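Local structure of hypothetical protein (Nostoc punctiforme, 2O62) at residues G77-G82 / N102-L107; L96-E101 / L262-E267; L120-E125 / D217-T222; W239-Q242 / R246-M249. The protein is of unknown function but joins two beta-rich, calycin-related halves, the second related to a biogenesis factor required for ATP synthase. All blocks are in the same frame, centred on the assembly; numbering follows the deposited sequence.

Interaction 1. Residues G77-G82 / N102-L107; sequences GSFSEG and NRRLRL
Phe79 meets two arginines of strand 103-111, touching each with the far end of its ring. Arg104 comes in at the ring edge, near its plane, with NH1 3.9 Å from Phe79 CE1, and the guanidinium is turned 58° from the ring. Arg106 offers a methylene instead: its CD lies 4.1 Å from Phe79 CZ. The same Arg106 CD also sits 3.9 Å above one face of the Arg104 guanidinium, near the rim, so the ring and both arginines touch one another. Phe79 reaches them because CG lies between the backbone N and the carbonyl carbon (chi1 67°), while both arginine chains bend at chi3. The backbones of 77-82 and 102-107 are not paired with each other: strand 93-100 runs between them in the sheet of the N-terminal half, and Ala97 of that strand touches both Phe79 and Arg106. Further out, Asn12 ties the ends together, its OD1 accepting from Arg104 NH1 and its ND2 donating to Gly77 O, which itself lies at the Phe79 ring edge. Glu125 forms salt bridges with both arginines, and Glu95 with Arg106. With no hydrogen bond from 77-82 to 102-107, the contact itself is one of van der Waals packing; the buried charges probably depend for their balance on the two carboxylates, and the ring borders the arginine pair with carbon alone.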
loop_
_atom_site.group_PDB
_atom_site.type_symbol
_atom_site.label_atom_id
_atom_site.label_comp_id
_atom_site.label_asym_id
_atom_site.label_seq_id
_atom_site.Cartn_x
_atom_site.Cartn_y
_atom_site.Cartn_z
ATOM N N GLY A 77 4.845 -5.505 -11.565
ATOM C CA GLY A 77 4.197 -6.542 -10.787
ATOM C C GLY A 77 3.546 -6.011 -9.528
ATOM O O GLY A 77 2.795 -6.729 -8.897
ATOM N N SER A 78 3.812 -4.768 -9.143
ATOM C CA SER A 78 3.136 -4.204 -7.989
ATOM C C SER A 78 1.636 -4.154 -8.231
ATOM O O SER A 78 1.185 -4.083 -9.364
ATOM C CB SER A 78 3.645 -2.781 -7.674
ATOM O OG SER A 78 5.030 -2.832 -7.329
ATOM N N PHE A 79 0.852 -4.247 -7.172
ATOM C CA PHE A 79 -0.601 -4.317 -7.345
ATOM C C PHE A 79 -1.369 -3.880 -6.142
ATOM O O PHE A 79 -0.829 -3.657 -5.048
ATOM C CB PHE A 79 -1.016 -5.758 -7.711
ATOM C CG PHE A 79 -0.802 -6.803 -6.599
ATOM C CD1 PHE A 79 0.407 -7.502 -6.501
ATOM C CD2 PHE A 79 -1.835 -7.125 -5.678
ATOM C CE1 PHE A 79 0.578 -8.491 -5.529
ATOM C CE2 PHE A 79 -1.648 -8.091 -4.696
ATOM C CZ PHE A 79 -0.436 -8.761 -4.616
ATOM N N SER A 80 -2.670 -3.799 -6.319
ATOM C CA SER A 80 -3.570 -3.614 -5.219
ATOM C C SER A 80 -4.767 -4.502 -5.396
ATOM O O SER A 80 -5.265 -4.628 -6.515
ATOM C CB SER A 80 -4.073 -2.177 -5.143
ATOM O OG SER A 80 -5.032 -2.022 -4.111
ATOM N N GLU A 81 -5.269 -5.001 -4.272
ATOM C CA GLU A 81 -6.448 -5.844 -4.223
ATOM C C GLU A 81 -7.443 -5.275 -3.212
ATOM O O GLU A 81 -7.061 -4.707 -2.222
ATOM C CB GLU A 81 -6.095 -7.273 -3.815
ATOM C CG GLU A 81 -7.241 -8.240 -4.182
ATOM C CD GLU A 81 -6.942 -9.735 -3.968
ATOM O OE1 GLU A 81 -5.922 -10.095 -3.337
ATOM O OE2 GLU A 81 -7.764 -10.541 -4.471
ATOM N N GLY A 82 -8.732 -5.395 -3.503
ATOM C CA GLY A 82 -9.770 -4.964 -2.568
ATOM C C GLY A 82 -11.130 -5.011 -3.166
ATOM O O GLY A 82 -11.348 -5.610 -4.228
ATOM N N ASN A 102 14.289 -8.201 -5.053
ATOM C CA ASN A 102 14.055 -9.497 -4.371
ATOM C C ASN A 102 12.980 -9.464 -3.280
ATOM O O ASN A 102 12.883 -10.394 -2.504
ATOM C CB ASN A 102 15.368 -10.059 -3.745
ATOM C CG ASN A 102 15.789 -9.329 -2.447
ATOM O OD1 ASN A 102 15.870 -8.073 -2.424
ATOM N ND2 ASN A 102 16.089 -10.111 -1.367
ATOM N N ARG A 103 12.262 -8.357 -3.170
ATOM C CA ARG A 103 11.345 -8.100 -2.071
ATOM C C ARG A 103 9.957 -7.784 -2.560
ATOM O O ARG A 103 9.779 -7.173 -3.621
ATOM C CB ARG A 103 11.808 -6.875 -1.254
ATOM C CG ARG A 103 13.032 -7.113 -0.377
ATOM C CD ARG A 103 12.819 -7.994 0.851
ATOM N NE ARG A 103 11.495 -7.757 1.415
ATOM C CZ ARG A 103 11.189 -6.784 2.259
ATOM N NH1 ARG A 103 12.146 -6.039 2.786
ATOM N NH2 ARG A 103 9.918 -6.609 2.615
ATOM N N ARG A 104 8.973 -8.180 -1.759
ATOM C CA ARG A 104 7.647 -7.573 -1.805
ATOM C C ARG A 104 7.336 -7.060 -0.418
ATOM O O ARG A 104 7.798 -7.622 0.599
ATOM C CB ARG A 104 6.550 -8.508 -2.283
ATOM C CG ARG A 104 6.881 -9.262 -3.527
ATOM C CD ARG A 104 5.651 -9.783 -4.222
ATOM N NE ARG A 104 4.956 -10.785 -3.446
ATOM C CZ ARG A 104 3.876 -11.451 -3.833
ATOM N NH1 ARG A 104 3.350 -11.242 -5.025
ATOM N NH2 ARG A 104 3.320 -12.350 -3.029
ATOM N N LEU A 105 6.582 -5.972 -0.371
ATOM C CA LEU A 105 6.026 -5.471 0.877
ATOM C C LEU A 105 4.581 -5.236 0.603
ATOM O O LEU A 105 4.245 -4.392 -0.259
ATOM C CB LEU A 105 6.636 -4.144 1.336
ATOM C CG LEU A 105 5.762 -3.685 2.536
ATOM C CD1 LEU A 105 6.366 -4.232 3.848
ATOM C CD2 LEU A 105 5.415 -2.299 2.649
ATOM N N ARG A 106 3.730 -5.977 1.313
ATOM C CA ARG A 106 2.302 -5.947 1.034
ATOM C C ARG A 106 1.593 -5.546 2.311
ATOM O O ARG A 106 1.847 -6.128 3.368
ATOM C CB ARG A 106 1.795 -7.264 0.531
ATOM C CG ARG A 106 2.619 -7.764 -0.561
ATOM C CD ARG A 106 2.014 -8.937 -1.307
ATOM N NE ARG A 106 2.177 -10.225 -0.651
ATOM C CZ ARG A 106 1.185 -11.067 -0.357
ATOM N NH1 ARG A 106 -0.088 -10.752 -0.568
ATOM N NH2 ARG A 106 1.459 -12.270 0.124
ATOM N N LEU A 107 0.780 -4.508 2.220
ATOM C CA LEU A 107 0.114 -3.972 3.384
ATOM C C LEU A 107 -1.396 -4.040 3.203
ATOM O O LEU A 107 -1.939 -3.459 2.274
ATOM C CB LEU A 107 0.587 -2.528 3.666
ATOM C CG LEU A 107 0.266 -1.913 5.051
ATOM C CD1 LEU A 107 1.332 -0.954 5.482
ATOM C CD2 LEU A 107 -1.027 -1.164 5.008
#

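Interaction 2. Residues L96-E101 / L262-E267; sequences LAFVHE and LTLVTE
Phe98 and Leu264 approach each other at a slant, the leucine methyl CD1 reaching one flank of the ring, 4.0 Å from CE2 and 4.1 Å from CD2 of Phe98. The phenylalanine has CG beside its backbone N and anti to the carbonyl carbon (chi1 -52°), which swings the ring across toward strand 259-269; the leucine, with CG anti to N (chi1 -177°), extends to meet it. Two residues back on each strand, Leu96 CD2 and Leu262 CD1 face each other methyl to methyl at 4.5 Å, a looser approach. Strand 93-100 belongs to the antiparallel sheet of the N-terminal half and strand 259-269 to the closed barrel of the C-terminal half, so the contact is face-to-face packing of two sheets, consistent with a pair of calycin-type units set side by side. The main chains stay well separated, with Phe98 CA 9.2 Å from Leu264 CA, and run broadly the same way, Leu96 lying opposite Leu262 and Phe98 opposite Leu264. Met249, present as selenomethionine, touches all four side chains, and Phe74 covers the two leucines of strand 259-269. Trp239 and Gln247 of the barrel also pack on Phe98.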
loop_
_atom_site.group_PDB
_atom_site.type_symbol
_atom_site.label_atom_id
_atom_site.label_comp_id
_atom_site.label_asym_id
_atom_site.label_seq_id
_atom_site.Cartn_x
_atom_site.Cartn_y
_atom_site.Cartn_z
ATOM N N LEU A 96 -2.279 -2.968 -0.519
ATOM C CA LEU A 96 -1.310 -2.338 -1.395
ATOM C C LEU A 96 -0.044 -3.187 -1.370
ATOM O O LEU A 96 0.545 -3.398 -0.331
ATOM C CB LEU A 96 -1.031 -0.916 -0.891
ATOM C CG LEU A 96 -2.363 -0.118 -0.776
ATOM C CD1 LEU A 96 -2.265 0.959 0.189
ATOM C CD2 LEU A 96 -2.837 0.394 -2.032
ATOM N N ALA A 97 0.393 -3.625 -2.528
ATOM C CA ALA A 97 1.483 -4.594 -2.646
ATOM C C ALA A 97 2.586 -4.042 -3.546
ATOM O O ALA A 97 2.389 -3.898 -4.743
ATOM C CB ALA A 97 0.924 -5.918 -3.232
ATOM N N PHE A 98 3.732 -3.713 -2.948
ATOM C CA PHE A 98 4.918 -3.240 -3.649
ATOM C C PHE A 98 5.888 -4.377 -3.985
ATOM O O PHE A 98 6.183 -5.218 -3.142
ATOM C CB PHE A 98 5.686 -2.185 -2.815
ATOM C CG PHE A 98 4.850 -1.047 -2.314
ATOM C CD1 PHE A 98 4.197 -1.124 -1.076
ATOM C CD2 PHE A 98 4.769 0.135 -3.043
ATOM C CE1 PHE A 98 3.471 -0.067 -0.588
ATOM C CE2 PHE A 98 4.009 1.194 -2.561
ATOM C CZ PHE A 98 3.365 1.086 -1.364
ATOM N N VAL A 99 6.392 -4.373 -5.214
ATOM C CA VAL A 99 7.427 -5.262 -5.666
ATOM C C VAL A 99 8.683 -4.418 -5.961
ATOM O O VAL A 99 8.614 -3.359 -6.587
ATOM C CB VAL A 99 6.979 -6.010 -6.884
ATOM C CG1 VAL A 99 8.092 -6.931 -7.391
ATOM C CG2 VAL A 99 5.698 -6.778 -6.564
ATOM N N HIS A 100 9.821 -4.870 -5.458
ATOM C CA HIS A 100 11.116 -4.236 -5.717
ATOM C C HIS A 100 12.244 -5.242 -5.621
ATOM O O HIS A 100 12.548 -5.720 -4.522
ATOM C CB HIS A 100 11.368 -3.136 -4.691
ATOM C CG HIS A 100 12.690 -2.443 -4.864
ATOM N ND1 HIS A 100 12.888 -1.441 -5.793
ATOM C CD2 HIS A 100 13.869 -2.598 -4.224
ATOM C CE1 HIS A 100 14.139 -1.024 -5.727
ATOM N NE2 HIS A 100 14.760 -1.716 -4.792
ATOM N N GLU A 101 12.823 -5.594 -6.768
ATOM C CA GLU A 101 13.968 -6.498 -6.824
ATOM C C GLU A 101 13.602 -7.832 -6.132
ATOM O O GLU A 101 12.682 -8.503 -6.589
ATOM C CB GLU A 101 15.230 -5.794 -6.257
ATOM C CG GLU A 101 15.611 -4.540 -7.079
ATOM C CD GLU A 101 16.901 -3.850 -6.642
ATOM O OE1 GLU A 101 17.440 -4.164 -5.539
ATOM O OE2 GLU A 101 17.360 -2.948 -7.392
ATOM N N LEU A 262 -5.972 3.355 -9.301
ATOM C CA LEU A 262 -4.843 3.009 -8.467
ATOM C C LEU A 262 -3.658 3.788 -8.942
ATOM O O LEU A 262 -3.401 3.894 -10.140
ATOM C CB LEU A 262 -4.549 1.524 -8.587
ATOM C CG LEU A 262 -3.508 0.905 -7.712
ATOM C CD1 LEU A 262 -4.022 0.906 -6.312
ATOM C CD2 LEU A 262 -3.241 -0.567 -8.191
ATOM N N THR A 263 -2.939 4.362 -7.989
ATOM C CA THR A 263 -1.783 5.216 -8.267
ATOM C C THR A 263 -0.522 4.720 -7.564
ATOM O O THR A 263 -0.570 4.351 -6.390
ATOM C CB THR A 263 -2.082 6.669 -7.762
ATOM O OG1 THR A 263 -3.232 7.171 -8.479
ATOM C CG2 THR A 263 -0.918 7.601 -8.006
ATOM N N LEU A 264 0.609 4.747 -8.291
ATOM C CA LEU A 264 1.913 4.411 -7.738
ATOM C C LEU A 264 2.875 5.564 -7.957
ATOM O O LEU A 264 3.119 5.993 -9.075
ATOM C CB LEU A 264 2.428 3.106 -8.351
ATOM C CG LEU A 264 3.769 2.596 -7.789
ATOM C CD1 LEU A 264 3.678 2.201 -6.410
ATOM C CD2 LEU A 264 4.197 1.374 -8.650
ATOM N N VAL A 265 3.328 6.116 -6.838
ATOM C CA VAL A 265 4.271 7.225 -6.781
ATOM C C VAL A 265 5.666 6.666 -6.493
ATOM O O VAL A 265 5.838 5.866 -5.588
ATOM C CB VAL A 265 3.908 8.135 -5.648
ATOM C CG1 VAL A 265 4.838 9.313 -5.582
ATOM C CG2 VAL A 265 2.451 8.585 -5.776
ATOM N N THR A 266 6.657 7.078 -7.270
ATOM C CA THR A 266 8.044 6.781 -6.926
ATOM C C THR A 266 8.761 8.095 -6.809
ATOM O O THR A 266 8.757 8.873 -7.749
ATOM C CB THR A 266 8.702 5.938 -8.012
ATOM O OG1 THR A 266 7.881 4.805 -8.303
ATOM C CG2 THR A 266 10.070 5.464 -7.548
ATOM N N GLU A 267 9.414 8.336 -5.665
ATOM C CA GLU A 267 10.004 9.605 -5.357
ATOM C C GLU A 267 11.396 9.422 -4.782
ATOM O O GLU A 267 11.678 8.416 -4.130
ATOM C CB GLU A 267 9.202 10.324 -4.274
ATOM C CG GLU A 267 7.812 10.616 -4.537
ATOM C CD GLU A 267 7.048 11.102 -3.264
ATOM O OE1 GLU A 267 7.116 10.468 -2.164
ATOM O OE2 GLU A 267 6.368 12.121 -3.450
#

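Interaction 3. Residues L120-E125 / D217-T222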
loop_
_atom_site.group_PDB
_atom_site.type_symbol
_atom_site.label_atom_id
_atom_site.label_comp_id
_atom_site.label_asym_id
_atom_site.label_seq_id
_atom_site.Cartn_x
_atom_site.Cartn_y
_atom_site.Cartn_z
ATOM N N LEU A 120 -4.126 -3.939 10.751
ATOM C CA LEU A 120 -3.334 -4.093 9.538
ATOM C C LEU A 120 -2.588 -5.409 9.477
ATOM O O LEU A 120 -2.229 -5.993 10.506
ATOM C CB LEU A 120 -2.301 -3.009 9.442
ATOM C CG LEU A 120 -2.627 -1.543 9.771
ATOM C CD1 LEU A 120 -1.390 -0.891 10.267
ATOM C CD2 LEU A 120 -3.075 -0.792 8.587
ATOM N N THR A 121 -2.313 -5.823 8.252
ATOM C CA THR A 121 -1.490 -6.992 7.996
ATOM C C THR A 121 -0.304 -6.495 7.150
ATOM O O THR A 121 -0.475 -5.806 6.157
ATOM C CB THR A 121 -2.282 -8.106 7.299
ATOM O OG1 THR A 121 -3.453 -8.431 8.063
ATOM C CG2 THR A 121 -1.402 -9.383 7.140
ATOM N N LEU A 122 0.894 -6.818 7.589
ATOM C CA LEU A 122 2.113 -6.478 6.891
ATOM C C LEU A 122 2.762 -7.752 6.469
ATOM O O LEU A 122 3.055 -8.580 7.295
ATOM C CB LEU A 122 3.030 -5.675 7.787
ATOM C CG LEU A 122 4.183 -4.961 7.097
ATOM C CD1 LEU A 122 3.647 -3.800 6.255
ATOM C CD2 LEU A 122 5.097 -4.453 8.204
ATOM N N ILE A 123 2.899 -7.933 5.154
ATOM C CA ILE A 123 3.453 -9.127 4.610
ATOM C C ILE A 123 4.801 -8.746 3.985
ATOM O O ILE A 123 4.860 -8.074 2.943
ATOM C CB ILE A 123 2.516 -9.740 3.581
ATOM C CG1 ILE A 123 1.127 -10.009 4.211
ATOM C CG2 ILE A 123 3.122 -11.005 3.006
ATOM C CD1 ILE A 123 0.008 -10.375 3.178
ATOM N N ARG A 124 5.877 -9.188 4.631
ATOM C CA ARG A 124 7.249 -8.881 4.204
ATOM C C ARG A 124 7.873 -10.123 3.618
ATOM O O ARG A 124 8.140 -11.058 4.343
ATOM C CB ARG A 124 8.097 -8.406 5.389
ATOM C CG ARG A 124 7.618 -7.093 5.967
ATOM C CD ARG A 124 8.173 -6.856 7.346
ATOM N NE ARG A 124 7.440 -7.601 8.350
ATOM C CZ ARG A 124 7.721 -7.595 9.658
ATOM N NH1 ARG A 124 8.718 -6.892 10.123
ATOM N NH2 ARG A 124 6.954 -8.276 10.481
ATOM N N GLU A 125 8.139 -10.084 2.317
ATOM C CA GLU A 125 8.532 -11.251 1.559
ATOM C C GLU A 125 9.819 -11.004 0.811
ATOM O O GLU A 125 10.036 -9.924 0.272
ATOM C CB GLU A 125 7.444 -11.632 0.573
ATOM C CG GLU A 125 6.197 -12.221 1.239
ATOM C CD GLU A 125 5.011 -12.268 0.326
ATOM O OE1 GLU A 125 4.866 -11.371 -0.528
ATOM O OE2 GLU A 125 4.185 -13.197 0.460
ATOM N N ASP A 217 10.034 -2.235 8.452
ATOM C CA ASP A 217 10.467 -2.447 7.068
ATOM C C ASP A 217 10.248 -1.214 6.185
ATOM O O ASP A 217 9.945 -1.334 4.992
ATOM C CB ASP A 217 9.736 -3.644 6.474
ATOM C CG ASP A 217 10.373 -4.139 5.152
ATOM O OD1 ASP A 217 11.635 -4.219 5.046
ATOM O OD2 ASP A 217 9.625 -4.416 4.179
ATOM N N GLY A 218 10.345 -0.046 6.814
ATOM C CA GLY A 218 10.189 1.264 6.150
ATOM C C GLY A 218 8.781 1.526 5.636
ATOM O O GLY A 218 8.555 2.439 4.839
ATOM N N ALA A 219 7.801 0.773 6.170
ATOM C CA ALA A 219 6.407 0.873 5.754
ATOM C C ALA A 219 5.613 1.944 6.495
ATOM O O ALA A 219 5.863 2.248 7.668
ATOM C CB ALA A 219 5.730 -0.445 5.923
ATOM N N SER A 220 4.637 2.513 5.811
ATOM C CA SER A 220 3.681 3.379 6.437
ATOM C C SER A 220 2.288 3.053 5.931
ATOM O O SER A 220 2.114 2.537 4.812
ATOM C CB SER A 220 4.029 4.862 6.203
ATOM O OG SER A 220 4.103 5.172 4.840
ATOM N N ALA A 221 1.306 3.311 6.772
ATOM C CA ALA A 221 -0.081 3.201 6.363
ATOM C C ALA A 221 -0.795 4.526 6.633
ATOM O O ALA A 221 -0.746 5.037 7.745
ATOM C CB ALA A 221 -0.752 2.108 7.135
ATOM N N THR A 222 -1.501 5.058 5.643
ATOM C CA THR A 222 -2.302 6.276 5.828
ATOM C C THR A 222 -3.782 5.897 5.704
ATOM O O THR A 222 -4.188 5.312 4.707
ATOM C CB THR A 222 -1.872 7.397 4.826
ATOM O OG1 THR A 222 -0.503 7.723 5.083
ATOM C CG2 THR A 222 -2.714 8.646 4.979
#
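Leu120, Leu122 and Arg124 stand in turn against Ala221, Ala219 and Asp217, on segments whose directions are 152° apart and whose alpha carbons come no nearer than the 7.7 Å between Arg124 CA and Asp217 CA. The two leucines each place a single methyl on an alanine: Leu120 CD2 lies 4.0 Å from Ala221 CB, and Leu122 CD1 the same distance from Ala219 CB. Leu122 brings its branch there with CG trans to the main-chain nitrogen (chi1 -166°). Strand 117-127 is part of the N-terminal sheet and strand 219-224 part of the C-terminal barrel, so large side chains from one sheet rest on the short alanines of the other, and no backbone hydrogen bond joins the segments. At the end of the row the chemistry changes. Arg124 and Asp217 lie alongside one another, pointing opposite ways, the arginine CD 3.7 Å from Asp217 CB and its CG 3.8 Å from Asp217 OD2. Despite the opposite charges they form no salt bridge, since Arg124 NE remains 5.7 Å from Asp217 OD2. The guanidinium instead reaches Glu134 and Ser21. Putting a serine in the place of Arg124 would probably leave Glu134 without its charged mate and uncover the flank of Asp217 that the methylenes shield. Asp217 OD2 is held by a salt bridge from Arg103 NH2, and its OD1 by the backbone N of Arg135.

Interaction 4. Residues W239-Q242 / R246-M249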
loop_
_atom_site.group_PDB
_atom_site.type_symbol
_atom_site.label_atom_id
_atom_site.label_comp_id
_atom_site.label_asym_id
_atom_site.label_seq_id
_atom_site.Cartn_x
_atom_site.Cartn_y
_atom_site.Cartn_z
ATOM N N TRP A 239 6.383 2.850 1.238
ATOM C CA TRP A 239 7.516 2.015 1.555
ATOM C C TRP A 239 8.782 2.775 1.264
ATOM O O TRP A 239 9.019 3.099 0.106
ATOM C CB TRP A 239 7.484 0.786 0.670
ATOM C CG TRP A 239 8.439 -0.291 1.010
ATOM C CD1 TRP A 239 9.067 -0.500 2.221
ATOM C CD2 TRP A 239 8.869 -1.331 0.155
ATOM N NE1 TRP A 239 9.810 -1.634 2.167
ATOM C CE2 TRP A 239 9.718 -2.166 0.909
ATOM C CE3 TRP A 239 8.564 -1.692 -1.166
ATOM C CZ2 TRP A 239 10.298 -3.315 0.380
ATOM C CZ3 TRP A 239 9.131 -2.826 -1.688
ATOM C CH2 TRP A 239 9.996 -3.635 -0.918
ATOM N N LEU A 240 9.577 3.036 2.309
ATOM C CA LEU A 240 10.890 3.672 2.189
ATOM C C LEU A 240 11.873 2.548 1.833
ATOM O O LEU A 240 12.440 1.853 2.709
ATOM C CB LEU A 240 11.287 4.352 3.495
ATOM C CG LEU A 240 12.590 5.149 3.476
ATOM C CD1 LEU A 240 12.438 6.376 2.561
ATOM C CD2 LEU A 240 12.994 5.559 4.875
ATOM N N ILE A 241 12.057 2.363 0.538
ATOM C CA ILE A 241 12.819 1.240 0.002
ATOM C C ILE A 241 14.318 1.368 0.266
ATOM O O ILE A 241 14.991 0.373 0.528
ATOM C CB ILE A 241 12.575 1.087 -1.513
ATOM C CG1 ILE A 241 11.098 0.842 -1.794
ATOM C CG2 ILE A 241 13.376 -0.070 -2.061
ATOM C CD1 ILE A 241 10.692 0.996 -3.231
ATOM N N GLN A 242 14.832 2.595 0.136
ATOM C CA GLN A 242 16.191 2.967 0.515
ATOM C C GLN A 242 16.098 4.310 1.216
ATOM O O GLN A 242 15.076 4.979 1.124
ATOM C CB GLN A 242 17.082 3.129 -0.742
ATOM C CG GLN A 242 17.133 1.916 -1.678
ATOM C CD GLN A 242 17.765 0.659 -1.030
ATOM O OE1 GLN A 242 18.443 0.750 0.009
ATOM N NE2 GLN A 242 17.542 -0.515 -1.648
ATOM N N ARG A 246 11.460 6.237 -2.058
ATOM C CA ARG A 246 10.204 5.866 -1.439
ATOM C C ARG A 246 9.143 5.690 -2.487
ATOM O O ARG A 246 9.097 6.440 -3.479
ATOM C CB ARG A 246 9.757 6.952 -0.489
ATOM C CG ARG A 246 8.505 6.613 0.313
ATOM C CD ARG A 246 8.605 7.150 1.730
ATOM N NE ARG A 246 7.388 6.936 2.540
ATOM C CZ ARG A 246 6.472 7.859 2.803
ATOM N NH1 ARG A 246 6.524 9.056 2.237
ATOM N NH2 ARG A 246 5.446 7.564 3.618
ATOM N N GLN A 247 8.299 4.693 -2.297
ATOM C CA GLN A 247 7.116 4.583 -3.101
ATOM C C GLN A 247 5.901 4.779 -2.236
ATOM O O GLN A 247 5.899 4.433 -1.068
ATOM C CB GLN A 247 7.026 3.229 -3.851
ATOM C CG GLN A 247 7.986 3.130 -5.008
ATOM C CD GLN A 247 7.777 1.922 -5.861
ATOM O OE1 GLN A 247 7.494 0.850 -5.370
ATOM N NE2 GLN A 247 7.848 2.110 -7.191
ATOM N N ARG A 248 4.864 5.331 -2.834
ATOM C CA ARG A 248 3.539 5.420 -2.195
ATOM C C ARG A 248 2.493 4.839 -3.153
ATOM O O ARG A 248 2.577 5.035 -4.369
ATOM C CB ARG A 248 3.210 6.852 -1.855
ATOM C CG ARG A 248 4.168 7.434 -0.823
ATOM C CD ARG A 248 3.772 8.829 -0.439
ATOM N NE ARG A 248 4.172 9.843 -1.448
ATOM C CZ ARG A 248 3.316 10.583 -2.178
ATOM N NH1 ARG A 248 2.003 10.479 -2.030
ATOM N NH2 ARG A 248 3.765 11.477 -3.044
HETATM N N MSE A 249 1.503 4.129 -2.617
HETATM C CA MSE A 249 0.438 3.589 -3.439
HETATM C C MSE A 249 -0.921 3.999 -2.866
HETATM O O MSE A 249 -1.118 3.961 -1.675
HETATM C CB MSE A 249 0.551 2.068 -3.605
HETATM C CG MSE A 249 -0.298 1.544 -4.670
HETATM SE SE MSE A 249 -0.457 -0.415 -4.868
HETATM C CE MSE A 249 1.302 -0.757 -5.248
#
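Trp239 and Gln247 form the tight part of the contact, a hydrogen-bonded antiparallel pair in which Trp239 N donates to Gln247 O at 2.8 Å and Gln247 N to Trp239 O at 3.0 Å. Trp239 O also receives a CA-H...O contact from Arg246 CA at 3.4 Å. On the face carrying these two side chains, Ile241 lays its CG1 3.5 Å above the indole of Trp239, near the rim, and sets its CD1 3.9 Å from Gln247 OE1; Thr266 accepts from the amide NE2. On the opposite face Leu240 CD1 meets Arg246 CD at 4.0 Å, the two chains crossing at about a right angle. The arginine bends at chi2 (142°), and its NH2 hydrogen-bonds Ser220 OG and a glycerol, probably from the crystallisation liquor. Replacing Arg246 with an alanine is likely to leave Ser220 OG without this donor and Leu240 CD1 without its methylene neighbour. The loose, solvent side is at Gln242, which is exposed, makes no side-chain contact with 246-249 and has a weak hydrogen bond to glycerol. Here the pairing slips: Ile241 and Gln242 both face Leu245, a classic beta bulge next to the turn of an antiparallel hairpin, 233-242 with 245-253, in the C-terminal barrel.

Overall arrangement
Interactions 2 and 3 are two patches of the same interface between the N-terminal sheet and the C-terminal barrel, their centres 12 Å apart and their nearest atoms about 6 Å apart. Interaction 4 lies on the barrel side and touches both: Trp239 CE3 packs 3.4 Å from Phe98 CB, and Gly218 O is 2.8 Å from Leu240 N. Interaction 1 occupies the N-terminal sheet, mostly on the face turned from the barrel, yet the strand bearing its arginines also reaches the interface, where Arg103 NH2 meets Asp217 OD2 at 2.7 Å. No active site is known; the glycerol beside interaction 4 need not mark a functional pocket.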